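Local coordinates for protein galactose-1-phosphate uridylyltransferase (Pyrobaculum aerophilum str. IM2, PDB 6K9Z) that probably transfers uridylyl groups between UDP-glucose and galactose 1-phosphate, as zinc-containing enzymes of the type 1 GalT family do, at residues Asp87-Ser92 / Gly242-Tyr247; Trp200-His205 / Ala303-Ala308; Ile232-Leu237 / Phe267-Met272. The protein carries 1 engineered substitution. One frame throughout, in Å; residues are numbered along the deposited sequence.

Interaction 1 of 3, residues Asp87-Ser92 / Gly242-Tyr247; sequences DVDDLS and GIPMPY
The phenol end of Y247 overlaps the carboxylate of D90, the two side chains coming from opposite directions and meeting through a hydrogen bond from Y247 OH to D90 OD1 of 2.6 Å. The contact lies where the two HIT-family halves of the chain meet: 87-92 belongs to the loop between strand 76-81 and helix 96-114, whereas the segment 242-247 leads from helix 220-240 into strand 247-252 of the half-barrel sheet. D90 OD1 takes the phenol on its syn lone pair, the side of its other oxygen. The carboxylate stands at the edge of the ring, with D90 CG in the ring plane, yet the two planes are turned 77° apart. Y247 CE2 comes within 3.3 Å of D90 OD1, so the oxygen sits beside the ring edge as well as the hydroxyl. CG of Y247 lies between the backbone N and the carbonyl carbon (chi1 67°), which points the ring across to the loop; L234 of helix 220-240 packs against both Y247 and D90. Nearer the surface, D89 OD2 lies 3.9 Å from P244 CB, a light touch; the main partner of this carboxylate is K128 of strand 121-128, in a salt bridge. L91 CB adds the last contact at the phenol oxygen. The second carboxylate oxygen of D90 turns back to its own loop. It closes an Asx turn, accepting from S92 N in the short 3-10 segment, and takes the S92 hydroxyl too, so both oxygens of this buried carboxylate are bonded, which should restrict its rotation. S92 N arrives from above the carboxylate plane, 81° out of it, while S92 OG meets D90 OD2 on the anti side at 2.7 Å.

Interaction 2 of 3, residues Trp200-His205 / Ala303-Ala308; sequences WPHEVH and ARIKAA
Helix 298-309, near the C-terminus, packs across strand 202-208 of the half-barrel sheet; the axes of 202-205 and 303-308 run 75° apart and approach to 10.2 Å. H202 and V204, alternate residues of the strand, both point toward the helix and meet R304 and I305. R304 bends at chi3 (66°) and brings NH1 to the edge of the imidazole, donating to H202 NE2 over 2.9 Å. H202 NE2 lies close to the guanidinium plane, although the ring and the guanidinium are themselves turned 48° apart. I305 lies against the edge of the same ring, its CG1 in the ring plane and 3.9 Å from H202 CD2, and then meets V204 tip to tip, CD1 to V204 CG2 at 3.8 Å. V184 of the edge strand 183-186 touches both V204 and I305. A leucine in place of H202 would probably leave R304 NH1 without its acceptor and set the guanidinium free to turn. On the other face of the strand, E203 OE2 accepts from H205 NE2 at 2.8 Å. Because H202 NE2 accepts from the arginine, that nitrogen carries no proton, and the nearby positive charge is likely to disfavour protonation of the ring.

Interaction 3 of 3, residues Ile232-Leu237 / Phe267-Met272; sequences ITLCAL and FEIYGM. With FE (Fe (III) ion), chain E.
E268 OE2 accepts from Y270 OH at 2.6 Å, while the other oxygen of the same carboxylate, E268 OE1, binds the iron(III) ion at 2.3 Å. These two residues lie on one face of strand 266-271 in the half-barrel sheet; I269, between them, turns to the other face and packs on helix 220-240. The chain of E268 is extended beyond CG, carrying the carboxylate out to the metal, and the phenol meets OE2 nearly along its C-O bond, which should limit rotation of the ligand group. E156, H252 and H266 complete the protein part of the site, and a water oxygen lies 2.2 Å from the iron. Behind the strand the contact is wholly apolar. The segments 232-237 and 267-271 run almost parallel, 10° apart, with their axes 10.5 Å from each other. I269 sends its two branches to different helix residues: with CG1 anti to the carbonyl carbon (chi1 -62°), CG2 falls anti to the backbone N and reaches L237, and CD1 reaches T233 CG2 at 3.9 Å. L234 CD2 touches both branches. The hydroxyl of T233 plays no part here, bonding instead to A229 O one turn back in the helix. At G271 the backbone of the strand passes closer to the helix than at I269. The tightest approach across the contact is L237 CD1 to I269 CG2, at 3.5 Å.

Overall arrangement
Interactions 2 and 3 share the sheet: strands 202-208 and 266-271 are antiparallel neighbours, joined by backbone bonds H202-G271 and V204-I269, and T233 of helix 220-240 also touches V204. Interaction 3 is fully buried and apolar on its helix side, with the iron site on the other face. Interaction 2, whose centre is about 7 Å from that of interaction 3, mixes a small apolar patch with a histidine-arginine bond whose arginine is partly exposed. Interaction 1 joins the N-terminal and C-terminal halves of the chain and is mainly polar, running from a buried tyrosine-aspartate bond to the exposed D89 and P244. It meets interaction 3 through P246 and M272, and interaction 2 where M245 packs on H202.

Interaction 1 of 3, residues Asp87-Ser92 / Gly242-Tyr247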
ATOM      1  N   ASP A  87     -12.373 -12.661 -24.689  1.00 40.32           N
ATOM      2  CA  ASP A  87     -11.569 -11.610 -25.374  1.00 43.68           C
ATOM      3  C   ASP A  87     -12.166 -10.203 -25.257  1.00 41.72           C
ATOM      4  O   ASP A  87     -12.488  -9.610 -26.299  1.00 44.78           O
ATOM      5  CB  ASP A  87     -11.224 -11.986 -26.818  1.00 48.90           C
ATOM      6  CG  ASP A  87      -9.932 -11.339 -27.286  1.00 53.98           C
ATOM      7  OD1 ASP A  87      -8.949 -11.372 -26.517  1.00 54.61           O
ATOM      8  OD2 ASP A  87      -9.920 -10.794 -28.409  1.00 61.05           O
ATOM      9  N   VAL A  88     -12.257  -9.686 -24.034  1.00 39.32           N
ATOM     10  CA  VAL A  88     -12.678  -8.280 -23.786  1.00 36.99           C
ATOM     11  C   VAL A  88     -11.520  -7.723 -22.969  1.00 35.89           C
ATOM     12  O   VAL A  88     -11.174  -8.410 -22.017  1.00 35.44           O
ATOM     13  CB  VAL A  88     -14.027  -8.276 -23.036  1.00 35.96           C
ATOM     14  CG1 VAL A  88     -14.407  -6.920 -22.460  1.00 35.04           C
ATOM     15  CG2 VAL A  88     -15.131  -8.793 -23.938  1.00 36.94           C
ATOM     16  N   ASP A  89     -10.889  -6.608 -23.349  1.00 36.24           N
ATOM     17  CA  ASP A  89      -9.745  -6.068 -22.562  1.00 35.90           C
ATOM     18  C   ASP A  89     -10.223  -5.625 -21.177  1.00 33.51           C
ATOM     19  O   ASP A  89      -9.535  -5.986 -20.166  1.00 32.88           O
ATOM     20  CB  ASP A  89      -9.025  -4.901 -23.240  1.00 39.16           C
ATOM     21  CG  ASP A  89      -7.917  -4.322 -22.347  1.00 40.59           C
ATOM     22  OD1 ASP A  89      -6.875  -5.009 -22.156  1.00 41.52           O
ATOM     23  OD2 ASP A  89      -8.100  -3.189 -21.815  1.00 40.53           O
ATOM     24  N   ASP A  90     -11.348  -4.886 -21.097  1.00 30.88           N
ATOM     25  CA  ASP A  90     -11.718  -4.155 -19.845  1.00 29.06           C
ATOM     26  C   ASP A  90     -13.229  -4.243 -19.561  1.00 27.85           C
ATOM     27  O   ASP A  90     -14.023  -4.394 -20.493  1.00 27.94           O
ATOM     28  CB  ASP A  90     -11.261  -2.685 -19.917  1.00 29.71           C
ATOM     29  CG  ASP A  90     -11.441  -1.974 -18.585  1.00 29.02           C
ATOM     30  OD1 ASP A  90     -11.221  -2.641 -17.527  1.00 28.59           O
ATOM     31  OD2 ASP A  90     -11.888  -0.812 -18.584  1.00 29.45           O
ATOM     32  N   LEU A  91     -13.615  -4.025 -18.317  1.00 27.31           N
ATOM     33  CA  LEU A  91     -15.022  -3.799 -17.902  1.00 26.88           C
ATOM     34  C   LEU A  91     -15.644  -2.738 -18.805  1.00 28.18           C
ATOM     35  O   LEU A  91     -16.781  -2.902 -19.262  1.00 28.02           O
ATOM     36  CB  LEU A  91     -15.004  -3.361 -16.444  1.00 26.43           C
ATOM     37  CG  LEU A  91     -16.355  -3.128 -15.799  1.00 26.34           C
ATOM     38  CD1 LEU A  91     -17.176  -4.413 -15.778  1.00 25.66           C
ATOM     39  CD2 LEU A  91     -16.113  -2.606 -14.390  1.00 26.77           C
ATOM     40  N   SER A  92     -14.897  -1.673 -19.116  1.00 22.84           N
ATOM     41  CA  SER A  92     -15.415  -0.527 -19.909  1.00 23.12           C
ATOM     42  C   SER A  92     -15.723  -0.915 -21.352  1.00 23.65           C
ATOM     43  O   SER A  92     -16.461  -0.156 -22.024  1.00 23.96           O
ATOM     44  CB  SER A  92     -14.478   0.672 -19.840  1.00 24.19           C
ATOM     45  OG  SER A  92     -13.267   0.463 -20.544  1.00 25.36           O
ATOM     46  N   GLY A 242      -2.830   6.960 -23.896  1.00 46.46           N
ATOM     47  CA  GLY A 242      -2.485   6.502 -25.261  1.00 47.53           C
ATOM     48  C   GLY A 242      -2.562   4.985 -25.410  1.00 49.14           C
ATOM     49  O   GLY A 242      -2.798   4.525 -26.544  1.00 51.26           O
ATOM     50  N   ILE A 243      -2.367   4.221 -24.322  1.00 45.34           N
ATOM     51  CA  ILE A 243      -2.508   2.733 -24.281  1.00 42.56           C
ATOM     52  C   ILE A 243      -3.347   2.391 -23.056  1.00 38.99           C
ATOM     53  O   ILE A 243      -3.294   3.134 -22.079  1.00 38.57           O
ATOM     54  CB  ILE A 243      -1.134   2.036 -24.217  1.00 45.38           C
ATOM     55  CG1 ILE A 243      -0.287   2.557 -23.046  1.00 45.24           C
ATOM     56  CG2 ILE A 243      -0.388   2.133 -25.556  1.00 47.96           C
ATOM     57  CD1 ILE A 243       1.158   2.114 -23.065  1.00 47.20           C
ATOM     58  N   PRO A 244      -4.037   1.232 -23.002  1.00 34.32           N
ATOM     59  CA  PRO A 244      -4.769   0.850 -21.797  1.00 30.95           C
ATOM     60  C   PRO A 244      -3.851   0.928 -20.578  1.00 28.31           C
ATOM     61  O   PRO A 244      -2.684   0.626 -20.654  1.00 28.06           O
ATOM     62  CB  PRO A 244      -5.243  -0.576 -22.046  1.00 31.45           C
ATOM     63  CG  PRO A 244      -5.237  -0.647 -23.570  1.00 33.38           C
ATOM     64  CD  PRO A 244      -4.007   0.135 -23.977  1.00 34.58           C
ATOM     65  N   MET A 245      -4.437   1.389 -19.482  1.00 25.54           N
ATOM     66  CA  MET A 245      -3.758   1.623 -18.191  1.00 24.21           C
ATOM     67  C   MET A 245      -4.180   0.526 -17.214  1.00 21.87           C
ATOM     68  O   MET A 245      -5.376   0.262 -17.020  1.00 20.68           O
ATOM     69  CB  MET A 245      -4.235   2.965 -17.629  1.00 23.36           C
ATOM     70  CG  MET A 245      -3.452   3.404 -16.512  1.00 23.25           C
ATOM     71  SD  MET A 245      -4.042   4.920 -15.795  1.00 20.94           S
ATOM     72  CE  MET A 245      -3.892   6.081 -17.148  1.00 22.72           C
ATOM     73  N   PRO A 246      -3.225  -0.100 -16.518  1.00 20.71           N
ATOM     74  CA  PRO A 246      -3.585  -0.979 -15.412  1.00 19.87           C
ATOM     75  C   PRO A 246      -4.230  -0.125 -14.330  1.00 18.87           C
ATOM     76  O   PRO A 246      -3.850   1.053 -14.077  1.00 18.47           O
ATOM     77  CB  PRO A 246      -2.262  -1.597 -14.952  1.00 20.54           C
ATOM     78  CG  PRO A 246      -1.215  -0.610 -15.468  1.00 21.00           C
ATOM     79  CD  PRO A 246      -1.779   0.021 -16.719  1.00 21.81           C
ATOM     80  N   TYR A 247      -5.187  -0.714 -13.628  1.00 17.47           N
ATOM     81  CA  TYR A 247      -5.840   0.026 -12.532  1.00 17.11           C
ATOM     82  C   TYR A 247      -6.364  -0.951 -11.483  1.00 17.00           C
ATOM     83  O   TYR A 247      -6.504  -2.192 -11.737  1.00 16.40           O
ATOM     84  CB  TYR A 247      -6.989   0.905 -13.036  1.00 17.11           C
ATOM     85  CG  TYR A 247      -8.164   0.143 -13.584  1.00 17.45           C
ATOM     86  CD1 TYR A 247      -9.134  -0.336 -12.733  1.00 17.39           C
ATOM     87  CD2 TYR A 247      -8.287  -0.111 -14.931  1.00 18.35           C
ATOM     88  CE1 TYR A 247     -10.213  -1.069 -13.190  1.00 17.78           C
ATOM     89  CE2 TYR A 247      -9.364  -0.843 -15.415  1.00 18.87           C
ATOM     90  CZ  TYR A 247     -10.303  -1.341 -14.537  1.00 18.31           C
ATOM     91  OH  TYR A 247     -11.343  -2.105 -14.972  1.00 19.05           O
TER

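Interaction 2 of 3, residues Trp200-His205 / Ala303-Ala308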
ATOM      1  N   TRP A 200      -2.679   8.384  -6.063  1.00 16.76           N
ATOM      2  CA  TRP A 200      -2.237   7.561  -7.210  1.00 17.69           C
ATOM      3  C   TRP A 200      -2.263   8.404  -8.491  1.00 18.19           C
ATOM      4  O   TRP A 200      -2.922   9.447  -8.549  1.00 17.61           O
ATOM      5  CB  TRP A 200      -3.061   6.256  -7.244  1.00 17.05           C
ATOM      6  CG  TRP A 200      -2.949   5.522  -5.946  1.00 17.27           C
ATOM      7  CD1 TRP A 200      -3.892   5.424  -4.951  1.00 16.76           C
ATOM      8  CD2 TRP A 200      -1.773   4.851  -5.449  1.00 17.53           C
ATOM      9  NE1 TRP A 200      -3.382   4.734  -3.887  1.00 17.43           N
ATOM     10  CE2 TRP A 200      -2.104   4.347  -4.175  1.00 17.46           C
ATOM     11  CE3 TRP A 200      -0.500   4.612  -5.971  1.00 18.51           C
ATOM     12  CZ2 TRP A 200      -1.184   3.661  -3.396  1.00 18.32           C
ATOM     13  CZ3 TRP A 200       0.414   3.905  -5.206  1.00 18.84           C
ATOM     14  CH2 TRP A 200       0.072   3.480  -3.919  1.00 18.08           C
ATOM     15  N   PRO A 201      -1.492   8.020  -9.526  1.00 19.45           N
ATOM     16  CA  PRO A 201      -1.192   8.909 -10.658  1.00 20.90           C
ATOM     17  C   PRO A 201      -2.453   9.293 -11.444  1.00 20.64           C
ATOM     18  O   PRO A 201      -2.487  10.405 -11.914  1.00 21.28           O
ATOM     19  CB  PRO A 201      -0.264   8.096 -11.564  1.00 22.26           C
ATOM     20  CG  PRO A 201       0.260   6.988 -10.699  1.00 21.75           C
ATOM     21  CD  PRO A 201      -0.711   6.769  -9.581  1.00 20.69           C
ATOM     22  N   HIS A 202      -3.453   8.400 -11.551  1.00 18.78           N
ATOM     23  CA  HIS A 202      -4.776   8.764 -12.111  1.00 19.29           C
ATOM     24  C   HIS A 202      -5.879   8.281 -11.193  1.00 19.35           C
ATOM     25  O   HIS A 202      -6.445   7.173 -11.514  1.00 22.79           O
ATOM     26  CB  HIS A 202      -4.982   8.182 -13.504  1.00 18.75           C
ATOM     27  CG  HIS A 202      -4.131   8.843 -14.532  1.00 19.40           C
ATOM     28  ND1 HIS A 202      -2.818   8.430 -14.793  1.00 19.89           N
ATOM     29  CD2 HIS A 202      -4.364   9.893 -15.331  1.00 19.75           C
ATOM     30  CE1 HIS A 202      -2.319   9.210 -15.759  1.00 20.63           C
ATOM     31  NE2 HIS A 202      -3.250  10.114 -16.107  1.00 20.99           N
ATOM     32  N   GLU A 203      -6.317   9.087 -10.236  1.00 17.45           N
ATOM     33  CA  GLU A 203      -7.229   8.577  -9.191  1.00 16.35           C
ATOM     34  C   GLU A 203      -8.576   9.271  -9.358  1.00 16.17           C
ATOM     35  O   GLU A 203      -8.606  10.493  -9.446  1.00 16.92           O
ATOM     36  CB  GLU A 203      -6.612   8.765  -7.806  1.00 15.99           C
ATOM     37  CG  GLU A 203      -7.557   8.295  -6.692  1.00 15.87           C
ATOM     38  CD  GLU A 203      -6.850   8.165  -5.348  1.00 15.80           C
ATOM     39  OE1 GLU A 203      -5.625   8.411  -5.313  1.00 15.84           O
ATOM     40  OE2 GLU A 203      -7.555   7.880  -4.346  1.00 16.24           O
ATOM     41  N   VAL A 204      -9.617   8.471  -9.482  1.00 15.92           N
ATOM     42  CA  VAL A 204     -11.000   8.982  -9.637  1.00 15.83           C
ATOM     43  C   VAL A 204     -11.877   8.300  -8.605  1.00 15.42           C
ATOM     44  O   VAL A 204     -11.821   7.045  -8.468  1.00 15.34           O
ATOM     45  CB  VAL A 204     -11.497   8.779 -11.081  1.00 16.20           C
ATOM     46  CG1 VAL A 204     -12.933   9.310 -11.197  1.00 16.51           C
ATOM     47  CG2 VAL A 204     -10.628   9.418 -12.121  1.00 17.11           C
ATOM     48  N   HIS A 205     -12.643   9.092  -7.850  1.00 14.67           N
ATOM     49  CA  HIS A 205     -13.659   8.564  -6.899  1.00 14.35           C
ATOM     50  C   HIS A 205     -15.043   8.773  -7.500  1.00 14.10           C
ATOM     51  O   HIS A 205     -15.288   9.880  -8.090  1.00 14.38           O
ATOM     52  CB  HIS A 205     -13.505   9.241  -5.555  1.00 14.64           C
ATOM     53  CG  HIS A 205     -12.279   8.853  -4.816  1.00 14.26           C
ATOM     54  ND1 HIS A 205     -12.135   9.111  -3.493  1.00 14.44           N
ATOM     55  CD2 HIS A 205     -11.133   8.274  -5.253  1.00 14.83           C
ATOM     56  CE1 HIS A 205     -10.936   8.708  -3.115  1.00 14.41           C
ATOM     57  NE2 HIS A 205     -10.289   8.203  -4.193  1.00 14.47           N
ATOM     58  N   ALA A 303      -8.146  17.594 -15.338  1.00 21.99           N
ATOM     59  CA  ALA A 303      -8.377  18.284 -16.634  1.00 23.25           C
ATOM     60  C   ALA A 303      -8.054  17.302 -17.768  1.00 23.65           C
ATOM     61  O   ALA A 303      -8.800  17.241 -18.794  1.00 22.92           O
ATOM     62  CB  ALA A 303      -7.533  19.544 -16.736  1.00 25.27           C
ATOM     63  N   ARG A 304      -6.948  16.567 -17.623  1.00 24.06           N
ATOM     64  CA  ARG A 304      -6.489  15.608 -18.672  1.00 25.53           C
ATOM     65  C   ARG A 304      -7.453  14.427 -18.800  1.00 22.97           C
ATOM     66  O   ARG A 304      -7.819  14.018 -19.934  1.00 22.05           O
ATOM     67  CB  ARG A 304      -5.095  15.063 -18.367  1.00 27.85           C
ATOM     68  CG  ARG A 304      -3.999  16.065 -18.637  1.00 33.25           C
ATOM     69  CD  ARG A 304      -2.680  15.454 -18.198  1.00 38.46           C
ATOM     70  NE  ARG A 304      -2.209  14.277 -18.967  1.00 44.26           N
ATOM     71  CZ  ARG A 304      -2.182  12.984 -18.541  1.00 46.20           C
ATOM     72  NH1 ARG A 304      -2.631  12.640 -17.332  1.00 41.46           N
ATOM     73  NH2 ARG A 304      -1.691  12.046 -19.362  1.00 46.12           N
ATOM     74  N   ILE A 305      -7.902  13.891 -17.666  1.00 21.78           N
ATOM     75  CA  ILE A 305      -8.887  12.768 -17.674  1.00 20.49           C
ATOM     76  C   ILE A 305     -10.161  13.274 -18.343  1.00 20.94           C
ATOM     77  O   ILE A 305     -10.698  12.572 -19.206  1.00 20.37           O
ATOM     78  CB  ILE A 305      -9.146  12.230 -16.254  1.00 19.65           C
ATOM     79  CG1 ILE A 305      -7.881  11.600 -15.676  1.00 19.54           C
ATOM     80  CG2 ILE A 305     -10.325  11.271 -16.222  1.00 18.83           C
ATOM     81  CD1 ILE A 305      -8.039  11.138 -14.281  1.00 18.87           C
ATOM     82  N   LYS A 306     -10.630  14.437 -17.924  1.00 21.23           N
ATOM     83  CA  LYS A 306     -11.905  14.992 -18.449  1.00 22.18           C
ATOM     84  C   LYS A 306     -11.798  15.167 -19.964  1.00 22.36           C
ATOM     85  O   LYS A 306     -12.801  14.807 -20.681  1.00 22.24           O
ATOM     86  CB  LYS A 306     -12.311  16.268 -17.720  1.00 23.64           C
ATOM     87  CG  LYS A 306     -13.706  16.798 -18.075  1.00 25.83           C
ATOM     88  CD  LYS A 306     -13.889  18.112 -17.389  1.00 28.74           C
ATOM     89  CE  LYS A 306     -15.283  18.320 -16.886  1.00 31.48           C
ATOM     90  NZ  LYS A 306     -16.134  18.703 -18.028  1.00 33.65           N
ATOM     91  N   ALA A 307     -10.680  15.673 -20.478  1.00 23.14           N
ATOM     92  CA  ALA A 307     -10.505  15.914 -21.931  1.00 24.25           C
ATOM     93  C   ALA A 307     -10.604  14.552 -22.629  1.00 24.52           C
ATOM     94  O   ALA A 307     -11.310  14.455 -23.689  1.00 24.74           O
ATOM     95  CB  ALA A 307      -9.195  16.625 -22.221  1.00 25.26           C
ATOM     96  N   ALA A 308      -9.911  13.531 -22.097  1.00 23.23           N
ATOM     97  CA  ALA A 308      -9.891  12.182 -22.710  1.00 23.59           C
ATOM     98  C   ALA A 308     -11.306  11.604 -22.693  1.00 22.55           C
ATOM     99  O   ALA A 308     -11.712  10.904 -23.656  1.00 23.03           O
ATOM    100  CB  ALA A 308      -8.933  11.242 -22.000  1.00 23.48           C
TER

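Interaction 3 of 3, residues Ile232-Leu237 / Phe267-Met272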
ATOM      1  N   ILE A 232     -17.840   4.969 -18.455  1.00 18.15           N
ATOM      2  CA  ILE A 232     -17.266   6.194 -19.072  1.00 18.72           C
ATOM      3  C   ILE A 232     -15.933   6.530 -18.381  1.00 18.50           C
ATOM      4  O   ILE A 232     -15.003   6.935 -19.100  1.00 19.55           O
ATOM      5  CB  ILE A 232     -18.306   7.321 -19.049  1.00 19.30           C
ATOM      6  CG1 ILE A 232     -19.401   6.951 -20.064  1.00 20.38           C
ATOM      7  CG2 ILE A 232     -17.656   8.651 -19.379  1.00 19.56           C
ATOM      8  CD1 ILE A 232     -20.604   7.856 -20.064  1.00 21.99           C
ATOM      9  N   THR A 233     -15.836   6.395 -17.056  1.00 18.22           N
ATOM     10  CA  THR A 233     -14.602   6.757 -16.286  1.00 17.96           C
ATOM     11  C   THR A 233     -13.481   5.792 -16.720  1.00 17.15           C
ATOM     12  O   THR A 233     -12.356   6.218 -17.049  1.00 17.04           O
ATOM     13  CB  THR A 233     -14.875   6.782 -14.774  1.00 17.81           C
ATOM     14  OG1 THR A 233     -15.839   7.777 -14.451  1.00 17.79           O
ATOM     15  CG2 THR A 233     -13.591   7.026 -14.005  1.00 18.30           C
ATOM     16  N   LEU A 234     -13.781   4.499 -16.809  1.00 16.97           N
ATOM     17  CA  LEU A 234     -12.719   3.511 -17.138  1.00 17.02           C
ATOM     18  C   LEU A 234     -12.340   3.678 -18.612  1.00 17.84           C
ATOM     19  O   LEU A 234     -11.172   3.520 -18.964  1.00 17.74           O
ATOM     20  CB  LEU A 234     -13.200   2.120 -16.756  1.00 16.82           C
ATOM     21  CG  LEU A 234     -13.312   1.899 -15.251  1.00 16.52           C
ATOM     22  CD1 LEU A 234     -13.938   0.544 -14.963  1.00 16.66           C
ATOM     23  CD2 LEU A 234     -11.960   2.044 -14.557  1.00 16.36           C
ATOM     24  N   CYS A 235     -13.284   4.024 -19.475  1.00 18.23           N
ATOM     25  CA  CYS A 235     -13.011   4.318 -20.896  1.00 19.16           C
ATOM     26  C   CYS A 235     -11.992   5.465 -20.983  1.00 19.51           C
ATOM     27  O   CYS A 235     -11.007   5.363 -21.728  1.00 20.80           O
ATOM     28  CB  CYS A 235     -14.299   4.613 -21.645  1.00 20.30           C
ATOM     29  SG  CYS A 235     -14.062   5.178 -23.345  1.00 22.53           S
ATOM     30  N   ALA A 236     -12.174   6.512 -20.185  1.00 19.10           N
ATOM     31  CA  ALA A 236     -11.267   7.673 -20.192  1.00 19.96           C
ATOM     32  C   ALA A 236      -9.856   7.230 -19.771  1.00 20.32           C
ATOM     33  O   ALA A 236      -8.888   7.661 -20.396  1.00 21.02           O
ATOM     34  CB  ALA A 236     -11.774   8.732 -19.275  1.00 19.66           C
ATOM     35  N   LEU A 237      -9.749   6.365 -18.772  1.00 21.58           N
ATOM     36  CA  LEU A 237      -8.429   5.933 -18.245  1.00 23.55           C
ATOM     37  C   LEU A 237      -7.746   5.133 -19.338  1.00 26.50           C
ATOM     38  O   LEU A 237      -6.520   5.272 -19.439  1.00 28.17           O
ATOM     39  CB  LEU A 237      -8.557   5.127 -16.945  1.00 24.22           C
ATOM     40  CG  LEU A 237      -8.994   5.976 -15.760  1.00 25.70           C
ATOM     41  CD1 LEU A 237      -9.046   5.167 -14.469  1.00 28.41           C
ATOM     42  CD2 LEU A 237      -8.062   7.154 -15.569  1.00 25.84           C
ATOM     43  N   PHE A 267     -16.793   4.349  -5.075  1.00 12.75           N
ATOM     44  CA  PHE A 267     -15.769   3.554  -5.763  1.00 13.38           C
ATOM     45  C   PHE A 267     -14.491   4.389  -5.837  1.00 13.78           C
ATOM     46  O   PHE A 267     -14.577   5.579  -6.181  1.00 14.53           O
ATOM     47  CB  PHE A 267     -16.234   3.103  -7.134  1.00 13.81           C
ATOM     48  CG  PHE A 267     -17.349   2.091  -7.091  1.00 14.15           C
ATOM     49  CD1 PHE A 267     -18.665   2.519  -6.917  1.00 15.14           C
ATOM     50  CD2 PHE A 267     -17.090   0.745  -7.192  1.00 15.56           C
ATOM     51  CE1 PHE A 267     -19.710   1.596  -6.918  1.00 15.59           C
ATOM     52  CE2 PHE A 267     -18.135  -0.161  -7.232  1.00 15.59           C
ATOM     53  CZ  PHE A 267     -19.424   0.244  -7.000  1.00 15.92           C
ATOM     54  N   GLU A 268     -13.353   3.788  -5.455  1.00 13.76           N
ATOM     55  CA  GLU A 268     -12.038   4.425  -5.702  1.00 13.91           C
ATOM     56  C   GLU A 268     -11.402   3.668  -6.867  1.00 13.85           C
ATOM     57  O   GLU A 268     -11.322   2.432  -6.824  1.00 14.14           O
ATOM     58  CB  GLU A 268     -11.168   4.509  -4.455  1.00 14.19           C
ATOM     59  CG  GLU A 268     -11.823   5.182  -3.280  1.00 14.75           C
ATOM     60  CD  GLU A 268     -10.926   5.483  -2.113  1.00 15.79           C
ATOM     61  OE1 GLU A 268     -11.311   6.333  -1.300  1.00 16.72           O
ATOM     62  OE2 GLU A 268      -9.878   4.823  -2.007  1.00 16.72           O
ATOM     63  N   ILE A 269     -10.896   4.418  -7.841  1.00 13.82           N
ATOM     64  CA  ILE A 269     -10.148   3.838  -8.964  1.00 14.33           C
ATOM     65  C   ILE A 269      -8.739   4.449  -8.954  1.00 14.54           C
ATOM     66  O   ILE A 269      -8.630   5.698  -9.012  1.00 13.90           O
ATOM     67  CB  ILE A 269     -10.891   4.097 -10.283  1.00 15.31           C
ATOM     68  CG1 ILE A 269     -12.278   3.475 -10.361  1.00 15.46           C
ATOM     69  CG2 ILE A 269     -10.051   3.622 -11.440  1.00 15.66           C
ATOM     70  CD1 ILE A 269     -13.146   4.141 -11.421  1.00 16.89           C
ATOM     71  N   TYR A 270      -7.725   3.587  -8.950  1.00 14.90           N
ATOM     72  CA  TYR A 270      -6.291   3.953  -8.956  1.00 15.51           C
ATOM     73  C   TYR A 270      -5.745   3.525 -10.304  1.00 16.90           C
ATOM     74  O   TYR A 270      -5.490   2.372 -10.450  1.00 16.42           O
ATOM     75  CB  TYR A 270      -5.545   3.302  -7.809  1.00 15.67           C
ATOM     76  CG  TYR A 270      -6.210   3.328  -6.465  1.00 15.30           C
ATOM     77  CD1 TYR A 270      -6.989   4.374  -6.027  1.00 15.71           C
ATOM     78  CD2 TYR A 270      -5.971   2.288  -5.586  1.00 16.26           C
ATOM     79  CE1 TYR A 270      -7.533   4.400  -4.752  1.00 14.91           C
ATOM     80  CE2 TYR A 270      -6.522   2.257  -4.314  1.00 16.25           C
ATOM     81  CZ  TYR A 270      -7.343   3.314  -3.908  1.00 16.06           C
ATOM     82  OH  TYR A 270      -7.882   3.258  -2.654  1.00 16.03           O
ATOM     83  N   GLY A 271      -5.655   4.451 -11.262  1.00 17.41           N
ATOM     84  CA  GLY A 271      -4.936   4.220 -12.522  1.00 17.64           C
ATOM     85  C   GLY A 271      -3.462   4.335 -12.294  1.00 18.44           C
ATOM     86  O   GLY A 271      -3.020   5.370 -11.699  1.00 18.19           O
ATOM     87  N   MET A 272      -2.701   3.326 -12.714  1.00 18.61           N
ATOM     88  CA  MET A 272      -1.334   3.153 -12.159  1.00 19.48           C
ATOM     89  C   MET A 272      -0.270   3.616 -13.160  1.00 20.30           C
ATOM     90  O   MET A 272       0.900   3.425 -12.885  1.00 21.35           O
ATOM     91  CB  MET A 272      -1.094   1.725 -11.666  1.00 19.76           C
ATOM     92  CG  MET A 272      -2.038   1.330 -10.535  1.00 20.05           C
ATOM     93  SD  MET A 272      -1.768   2.437  -9.097  1.00 21.39           S
ATOM     94  CE  MET A 272      -0.280   1.700  -8.453  1.00 23.47           C
TER
HETATM   95 FE    FE E 403     -12.550   5.920   0.558  1.00 14.53          FE
HETATM   96  O   HOH W   1     -12.142   8.104   0.809  1.00 15.61           O